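Local coordinates for Non-structural protein (Porcine reproductive and respiratory syndrome virus, PDB 3IFU) that serves, as the N-terminal part of the viral polyprotein, as the zinc-binding, papain-like cysteine protease Nsp1alpha and probably suppresses host interferon-beta production, at residues Pro83-Thr88 / Val99-Glu104; Ala103-Ala108 / Pro113-Thr118. All blocks are in the same frame, centred on the assembly; numbering follows the deposited sequence.

Contact 1 of 2, residues Pro83-Thr88 / Val99-Glu104; sequences PIARMT and VRVAAE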
ATOM      1  N   PRO A  83       4.879  -5.127  -4.639  1.00 36.07           N
ATOM      2  CA  PRO A  83       3.591  -5.713  -4.242  1.00 34.80           C
ATOM      3  C   PRO A  83       3.630  -7.233  -4.053  1.00 35.35           C
ATOM      4  O   PRO A  83       3.055  -7.761  -3.097  1.00 34.88           O
ATOM      5  CB  PRO A  83       2.661  -5.300  -5.375  1.00 31.83           C
ATOM      6  CG  PRO A  83       3.220  -3.998  -5.784  1.00 32.68           C
ATOM      7  CD  PRO A  83       4.703  -4.257  -5.814  1.00 32.72           C
ATOM      8  N   ILE A  84       4.295  -7.935  -4.966  1.00 37.11           N
ATOM      9  CA  ILE A  84       4.394  -9.392  -4.858  1.00 38.64           C
ATOM     10  C   ILE A  84       5.192  -9.777  -3.612  1.00 38.85           C
ATOM     11  O   ILE A  84       4.845 -10.722  -2.914  1.00 39.48           O
ATOM     12  CB  ILE A  84       5.065 -10.020  -6.109  1.00 37.26           C
ATOM     13  CG1 ILE A  84       4.141  -9.885  -7.321  1.00 34.06           C
ATOM     14  CG2 ILE A  84       5.389 -11.476  -5.843  1.00 34.01           C
ATOM     15  CD1 ILE A  84       4.800 -10.212  -8.642  1.00 33.54           C
ATOM     16  N   ALA A  85       6.255  -9.039  -3.330  1.00 38.69           N
ATOM     17  CA  ALA A  85       7.057  -9.329  -2.156  1.00 40.34           C
ATOM     18  C   ALA A  85       6.300  -9.020  -0.860  1.00 40.65           C
ATOM     19  O   ALA A  85       6.351  -9.805   0.085  1.00 40.75           O
ATOM     20  CB  ALA A  85       8.362  -8.546  -2.203  1.00 40.85           C
ATOM     21  N   ARG A  86       5.595  -7.891  -0.805  1.00 39.74           N
ATOM     22  CA  ARG A  86       4.873  -7.554   0.419  1.00 42.45           C
ATOM     23  C   ARG A  86       3.732  -8.498   0.746  1.00 42.17           C
ATOM     24  O   ARG A  86       3.551  -8.874   1.901  1.00 42.96           O
ATOM     25  CB  ARG A  86       4.295  -6.143   0.382  1.00 44.41           C
ATOM     26  CG  ARG A  86       3.875  -5.678   1.777  1.00 47.45           C
ATOM     27  CD  ARG A  86       5.082  -5.099   2.502  1.00 53.36           C
ATOM     28  NE  ARG A  86       5.269  -5.516   3.896  1.00 56.29           N
ATOM     29  CZ  ARG A  86       5.391  -6.777   4.302  1.00 56.05           C
ATOM     30  NH1 ARG A  86       5.327  -7.773   3.430  1.00 56.94           N
ATOM     31  NH2 ARG A  86       5.639  -7.041   5.576  1.00 54.72           N
ATOM     32  N   MET A  87       2.951  -8.861  -0.265  1.00 41.99           N
ATOM     33  CA  MET A  87       1.815  -9.753  -0.075  1.00 41.64           C
ATOM     34  C   MET A  87       2.258 -11.188   0.142  1.00 42.25           C
ATOM     35  O   MET A  87       1.481 -12.029   0.575  1.00 43.08           O
ATOM     36  CB  MET A  87       0.895  -9.694  -1.293  1.00 39.59           C
ATOM     37  CG  MET A  87       0.548  -8.284  -1.739  1.00 40.08           C
ATOM     38  SD  MET A  87      -0.726  -8.211  -3.014  1.00 40.05           S
ATOM     39  CE  MET A  87       0.210  -8.539  -4.479  1.00 37.89           C
ATOM     40  N   THR A  88       3.524 -11.455  -0.136  1.00 45.20           N
ATOM     41  CA  THR A  88       4.071 -12.799  -0.029  1.00 47.19           C
ATOM     42  C   THR A  88       5.023 -13.030   1.163  1.00 48.31           C
ATOM     43  O   THR A  88       5.633 -14.091   1.291  1.00 47.59           O
ATOM     44  CB  THR A  88       4.736 -13.171  -1.400  1.00 46.59           C
ATOM     45  OG1 THR A  88       3.722 -13.569  -2.333  1.00 47.89           O
ATOM     46  CG2 THR A  88       5.689 -14.277  -1.266  1.00 50.06           C
ATOM     47  N   VAL A  99      14.436  -9.549  -1.906  1.00 41.79           N
ATOM     48  CA  VAL A  99      15.639  -9.936  -2.632  1.00 41.10           C
ATOM     49  C   VAL A  99      15.448 -11.142  -3.575  1.00 41.77           C
ATOM     50  O   VAL A  99      15.988 -11.149  -4.686  1.00 42.56           O
ATOM     51  CB  VAL A  99      16.782 -10.217  -1.636  1.00 40.52           C
ATOM     52  CG1 VAL A  99      18.003 -10.717  -2.363  1.00 39.65           C
ATOM     53  CG2 VAL A  99      17.107  -8.948  -0.866  1.00 36.86           C
ATOM     54  N   ARG A 100      14.683 -12.145  -3.145  1.00 41.25           N
ATOM     55  CA  ARG A 100      14.437 -13.334  -3.965  1.00 43.91           C
ATOM     56  C   ARG A 100      13.462 -13.032  -5.104  1.00 45.50           C
ATOM     57  O   ARG A 100      13.603 -13.557  -6.206  1.00 47.03           O
ATOM     58  CB  ARG A 100      13.863 -14.466  -3.112  1.00 44.26           C
ATOM     59  CG  ARG A 100      14.694 -14.815  -1.889  1.00 48.46           C
ATOM     60  CD  ARG A 100      15.913 -15.634  -2.244  1.00 50.67           C
ATOM     61  NE  ARG A 100      15.546 -16.959  -2.735  1.00 52.66           N
ATOM     62  CZ  ARG A 100      16.424 -17.859  -3.163  1.00 51.16           C
ATOM     63  NH1 ARG A 100      17.713 -17.570  -3.157  1.00 51.27           N
ATOM     64  NH2 ARG A 100      16.014 -19.041  -3.603  1.00 51.21           N
ATOM     65  N   VAL A 101      12.467 -12.193  -4.822  1.00 46.57           N
ATOM     66  CA  VAL A 101      11.467 -11.802  -5.812  1.00 45.73           C
ATOM     67  C   VAL A 101      12.079 -10.974  -6.952  1.00 47.22           C
ATOM     68  O   VAL A 101      11.760 -11.187  -8.124  1.00 47.43           O
ATOM     69  CB  VAL A 101      10.342 -10.990  -5.154  1.00 43.68           C
ATOM     70  CG1 VAL A 101       9.438 -10.386  -6.216  1.00 43.30           C
ATOM     71  CG2 VAL A 101       9.548 -11.881  -4.228  1.00 43.89           C
ATOM     72  N   ALA A 102      12.950 -10.027  -6.605  1.00 46.49           N
ATOM     73  CA  ALA A 102      13.598  -9.185  -7.608  1.00 45.99           C
ATOM     74  C   ALA A 102      14.489 -10.046  -8.506  1.00 46.74           C
ATOM     75  O   ALA A 102      14.389  -9.992  -9.730  1.00 45.30           O
ATOM     76  CB  ALA A 102      14.426  -8.102  -6.927  1.00 44.45           C
ATOM     77  N   ALA A 103      15.345 -10.853  -7.881  1.00 46.76           N
ATOM     78  CA  ALA A 103      16.265 -11.731  -8.604  1.00 46.30           C
ATOM     79  C   ALA A 103      15.536 -12.625  -9.600  1.00 45.15           C
ATOM     80  O   ALA A 103      15.975 -12.773 -10.738  1.00 44.94           O
ATOM     81  CB  ALA A 103      17.073 -12.595  -7.610  1.00 45.90           C
ATOM     82  N   GLU A 104      14.431 -13.228  -9.168  1.00 44.33           N
ATOM     83  CA  GLU A 104      13.652 -14.095 -10.044  1.00 46.33           C
ATOM     84  C   GLU A 104      13.137 -13.330 -11.261  1.00 47.03           C
ATOM     85  O   GLU A 104      13.385 -13.714 -12.398  1.00 46.54           O
ATOM     86  CB  GLU A 104      12.452 -14.688  -9.302  1.00 45.51           C
ATOM     87  CG  GLU A 104      12.738 -15.939  -8.511  1.00 51.76           C
ATOM     88  CD  GLU A 104      13.208 -17.097  -9.381  1.00 54.52           C
ATOM     89  OE1 GLU A 104      12.827 -17.157 -10.574  1.00 55.36           O
ATOM     90  OE2 GLU A 104      13.948 -17.958  -8.861  1.00 55.73           O
TER

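Contact 2 of 2, residues Ala103-Ala108 / Pro113-Thr118; sequences AEIYRA and PTVLKT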
ATOM      1  N   ALA A 103      15.345 -10.853  -7.881  1.00 46.76           N
ATOM      2  CA  ALA A 103      16.265 -11.731  -8.604  1.00 46.30           C
ATOM      3  C   ALA A 103      15.536 -12.625  -9.600  1.00 45.15           C
ATOM      4  O   ALA A 103      15.975 -12.773 -10.738  1.00 44.94           O
ATOM      5  CB  ALA A 103      17.073 -12.595  -7.610  1.00 45.90           C
ATOM      6  N   GLU A 104      14.431 -13.228  -9.168  1.00 44.33           N
ATOM      7  CA  GLU A 104      13.652 -14.095 -10.044  1.00 46.33           C
ATOM      8  C   GLU A 104      13.137 -13.330 -11.261  1.00 47.03           C
ATOM      9  O   GLU A 104      13.385 -13.714 -12.398  1.00 46.54           O
ATOM     10  CB  GLU A 104      12.452 -14.688  -9.302  1.00 45.51           C
ATOM     11  CG  GLU A 104      12.738 -15.939  -8.511  1.00 51.76           C
ATOM     12  CD  GLU A 104      13.208 -17.097  -9.381  1.00 54.52           C
ATOM     13  OE1 GLU A 104      12.827 -17.157 -10.574  1.00 55.36           O
ATOM     14  OE2 GLU A 104      13.948 -17.958  -8.861  1.00 55.73           O
ATOM     15  N   ILE A 105      12.422 -12.241 -11.001  1.00 47.89           N
ATOM     16  CA  ILE A 105      11.839 -11.421 -12.055  1.00 47.39           C
ATOM     17  C   ILE A 105      12.902 -10.824 -12.984  1.00 48.29           C
ATOM     18  O   ILE A 105      12.778 -10.918 -14.209  1.00 49.04           O
ATOM     19  CB  ILE A 105      10.930 -10.320 -11.427  1.00 44.91           C
ATOM     20  CG1 ILE A 105       9.713 -10.988 -10.761  1.00 40.89           C
ATOM     21  CG2 ILE A 105      10.474  -9.336 -12.483  1.00 44.87           C
ATOM     22  CD1 ILE A 105       8.758 -10.046 -10.082  1.00 41.39           C
ATOM     23  N   TYR A 106      13.946 -10.231 -12.411  1.00 46.10           N
ATOM     24  CA  TYR A 106      15.027  -9.664 -13.216  1.00 45.24           C
ATOM     25  C   TYR A 106      15.601 -10.725 -14.154  1.00 47.22           C
ATOM     26  O   TYR A 106      15.834 -10.463 -15.336  1.00 47.86           O
ATOM     27  CB  TYR A 106      16.156  -9.139 -12.328  1.00 40.17           C
ATOM     28  CG  TYR A 106      16.050  -7.680 -11.997  1.00 38.51           C
ATOM     29  CD1 TYR A 106      14.995  -7.197 -11.228  1.00 37.47           C
ATOM     30  CD2 TYR A 106      17.012  -6.778 -12.442  1.00 37.75           C
ATOM     31  CE1 TYR A 106      14.899  -5.855 -10.908  1.00 37.82           C
ATOM     32  CE2 TYR A 106      16.926  -5.426 -12.129  1.00 37.36           C
ATOM     33  CZ  TYR A 106      15.864  -4.971 -11.365  1.00 38.42           C
ATOM     34  OH  TYR A 106      15.744  -3.634 -11.084  1.00 36.35           O
ATOM     35  N   ARG A 107      15.842 -11.918 -13.616  1.00 47.02           N
ATOM     36  CA  ARG A 107      16.389 -13.010 -14.408  1.00 47.59           C
ATOM     37  C   ARG A 107      15.475 -13.325 -15.594  1.00 47.62           C
ATOM     38  O   ARG A 107      15.919 -13.378 -16.742  1.00 47.39           O
ATOM     39  CB  ARG A 107      16.564 -14.255 -13.537  1.00 48.40           C
ATOM     40  CG  ARG A 107      17.085 -15.447 -14.303  1.00 51.09           C
ATOM     41  CD  ARG A 107      17.596 -16.536 -13.392  1.00 51.96           C
ATOM     42  NE  ARG A 107      16.531 -17.316 -12.777  1.00 54.78           N
ATOM     43  CZ  ARG A 107      16.751 -18.339 -11.956  1.00 55.89           C
ATOM     44  NH1 ARG A 107      17.996 -18.689 -11.661  1.00 56.58           N
ATOM     45  NH2 ARG A 107      15.735 -19.020 -11.441  1.00 54.76           N
ATOM     46  N   ALA A 108      14.197 -13.529 -15.307  1.00 48.44           N
ATOM     47  CA  ALA A 108      13.221 -13.836 -16.339  1.00 49.84           C
ATOM     48  C   ALA A 108      13.030 -12.650 -17.294  1.00 50.82           C
ATOM     49  O   ALA A 108      12.621 -12.837 -18.443  1.00 51.44           O
ATOM     50  CB  ALA A 108      11.891 -14.214 -15.695  1.00 49.13           C
ATOM     51  N   PRO A 113       3.168 -16.534 -15.819  1.00 51.57           N
ATOM     52  CA  PRO A 113       2.529 -17.491 -14.906  1.00 52.68           C
ATOM     53  C   PRO A 113       3.560 -18.405 -14.250  1.00 53.51           C
ATOM     54  O   PRO A 113       3.422 -18.795 -13.090  1.00 55.04           O
ATOM     55  CB  PRO A 113       1.582 -18.261 -15.820  1.00 50.77           C
ATOM     56  CG  PRO A 113       1.178 -17.229 -16.812  1.00 52.34           C
ATOM     57  CD  PRO A 113       2.489 -16.532 -17.127  1.00 50.92           C
ATOM     58  N   THR A 114       4.599 -18.735 -15.005  1.00 52.58           N
ATOM     59  CA  THR A 114       5.651 -19.600 -14.509  1.00 53.79           C
ATOM     60  C   THR A 114       6.474 -18.914 -13.419  1.00 54.72           C
ATOM     61  O   THR A 114       6.831 -19.544 -12.422  1.00 55.34           O
ATOM     62  CB  THR A 114       6.558 -20.060 -15.672  1.00 53.48           C
ATOM     63  OG1 THR A 114       5.842 -21.007 -16.478  1.00 52.87           O
ATOM     64  CG2 THR A 114       7.834 -20.688 -15.151  1.00 51.02           C
ATOM     65  N   VAL A 115       6.770 -17.630 -13.598  1.00 54.81           N
ATOM     66  CA  VAL A 115       7.538 -16.895 -12.601  1.00 53.11           C
ATOM     67  C   VAL A 115       6.698 -16.682 -11.342  1.00 52.09           C
ATOM     68  O   VAL A 115       7.237 -16.584 -10.241  1.00 53.01           O
ATOM     69  CB  VAL A 115       8.012 -15.531 -13.142  1.00 52.89           C
ATOM     70  CG1 VAL A 115       8.660 -14.720 -12.028  1.00 52.35           C
ATOM     71  CG2 VAL A 115       9.017 -15.743 -14.247  1.00 52.73           C
ATOM     72  N   LEU A 116       5.381 -16.612 -11.501  1.00 50.46           N
ATOM     73  CA  LEU A 116       4.507 -16.436 -10.346  1.00 50.97           C
ATOM     74  C   LEU A 116       4.406 -17.758  -9.583  1.00 52.30           C
ATOM     75  O   LEU A 116       4.251 -17.769  -8.365  1.00 53.03           O
ATOM     76  CB  LEU A 116       3.118 -15.958 -10.784  1.00 48.67           C
ATOM     77  CG  LEU A 116       3.040 -14.539 -11.354  1.00 48.41           C
ATOM     78  CD1 LEU A 116       1.634 -14.249 -11.852  1.00 47.82           C
ATOM     79  CD2 LEU A 116       3.442 -13.540 -10.290  1.00 48.85           C
ATOM     80  N   LYS A 117       4.497 -18.871 -10.307  1.00 53.89           N
ATOM     81  CA  LYS A 117       4.449 -20.191  -9.686  1.00 54.26           C
ATOM     82  C   LYS A 117       5.735 -20.413  -8.903  1.00 52.58           C
ATOM     83  O   LYS A 117       5.702 -20.910  -7.784  1.00 52.94           O
ATOM     84  CB  LYS A 117       4.290 -21.284 -10.744  1.00 56.08           C
ATOM     85  CG  LYS A 117       2.921 -21.300 -11.397  1.00 61.17           C
ATOM     86  CD  LYS A 117       2.871 -22.250 -12.591  1.00 64.84           C
ATOM     87  CE  LYS A 117       1.477 -22.274 -13.237  1.00 64.70           C
ATOM     88  NZ  LYS A 117       1.456 -23.077 -14.498  1.00 64.56           N
ATOM     89  N   THR A 118       6.867 -20.041  -9.494  1.00 50.75           N
ATOM     90  CA  THR A 118       8.165 -20.187  -8.832  1.00 51.58           C
ATOM     91  C   THR A 118       8.161 -19.379  -7.525  1.00 51.53           C
ATOM     92  O   THR A 118       8.747 -19.790  -6.516  1.00 49.06           O
ATOM     93  CB  THR A 118       9.323 -19.679  -9.744  1.00 51.30           C
ATOM     94  OG1 THR A 118       9.303 -20.388 -10.988  1.00 51.31           O
ATOM     95  CG2 THR A 118      10.670 -19.898  -9.080  1.00 50.12           C
TER

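Contact 1 of 2, residues Pro83-Thr88 / Val99-Glu104
V101 meets I84 and A85 where two consecutive helices, 81-87 and 94-108, pack together in the papain-like cysteine proteinase part of Nsp1alpha. No hydrogen bond crosses between residues 83-88 and 99-104, so the evidence for the contact is apolar packing: 118 Å² is buried in total, with all three touching residues inside the protein. The CA atoms of A85 and V101 stand 6.2 Å apart, a close backbone approach that goes with the short side chain of A85. The CB bonds of I84, A85 and V101 all aim at the facing helix.

V101 meets its two neighbours mainly with different methyls. With CG1 anti to the backbone N (chi1 170°), that methyl is directed at I84, and its CG1 lies 4.2 Å from I84 CG2. The other branch, CG2, sits beside the backbone N and lies nearer A85, where it rests against both CB and CA of the alanine. I84 also uses its two branches differently: CG2 is the one given to V101, while the arm through CG1 runs on nearly extended (chi2 168°) and carries CD1 toward I105 and helix 113-118, farther from the valine. The same isoleucine also packs on V121, on L116 of helix 113-118 and on V140 of strand 140-142, which ties the helix pair to the sheet.

Just beyond the contact, A85 O accepts a hydrogen bond from S89 OG, and the side chain of A85 also touches M98, one turn before V101 on the longer helix. On another side of helix 81-87, R86 packs on N161 of the second subunit. At the alanine itself, V101 CG2 stands 4.1 Å from A85 CB and as far from A85 CA.

Contact 2 of 2, residues Ala103-Ala108 / Pro113-Thr118
The E104 carboxylate receives the T118 methyl on one of its faces: CG2 of T118 is 3.8 Å from E104 CD and equally far from both oxygens, which places it over the plane and not at an edge. R107 NH2 lies to the opposite side of that plane and nearer its oxygen edge, 3.3 Å from E104 OE2. The oxygen is well out of the guanidinium plane, so this long ion pair rests on charge without a directed N-H. The other flat group, the Y106 ring, turns from helix 113-118 and makes edge-to-face contacts with W77 and Y51.

Together the helices form an antiparallel helical hairpin joined by a four-residue connection. Segments 103-108 and 113-118 run at 156° to each other, with axes 10.4 Å apart and 197 Å² buried between them.

V115 fills the middle. Its CG1, anti to the backbone N, comes against the flank of I105, 4.1 Å from I105 CG1, and the two side chains cross at about a right angle. Its CG2 goes to the other neighbour and lies 3.6 Å from A108 CB, one helical turn after E104.

The T118 side chain is held by its hydroxyl. OG1 donates to T114 O at 3.0 Å, arriving 33° from the carbonyl plane, while T118 N is a second donor to the same oxygen, from the opposite face. The OG1 bond helps fix the rotation that presents CG2 to E104.

The chemistry is thus graded: buried hydrocarbon at V115 gives way to a methyl on a carboxylate at the more exposed side. Because the methyl offers that carboxylate no hydrogen bond, any offset of its charge within these segments probably comes from R107.

Helix 94-108 carries both contacts, with A103 and E104 common to the two segments on it; helix 81-87 packs against its middle and helix 113-118 against its end. The centres of contact 1 and contact 2 are 9 Å apart, and their side chains meet directly: I84 CD1 is 4.0 Å from L116 CD2 and 4.2 Å from I105 CD1, making one continuous apolar cluster of three helices. Neither contact supplies a ligand to the zinc ion bound by C70, C76, H146 and M180. That ion lies about 13 Å from the side chain of I84 and about 12 Å from that of I105, while the A108 side chain is about 9 Å from that of M180.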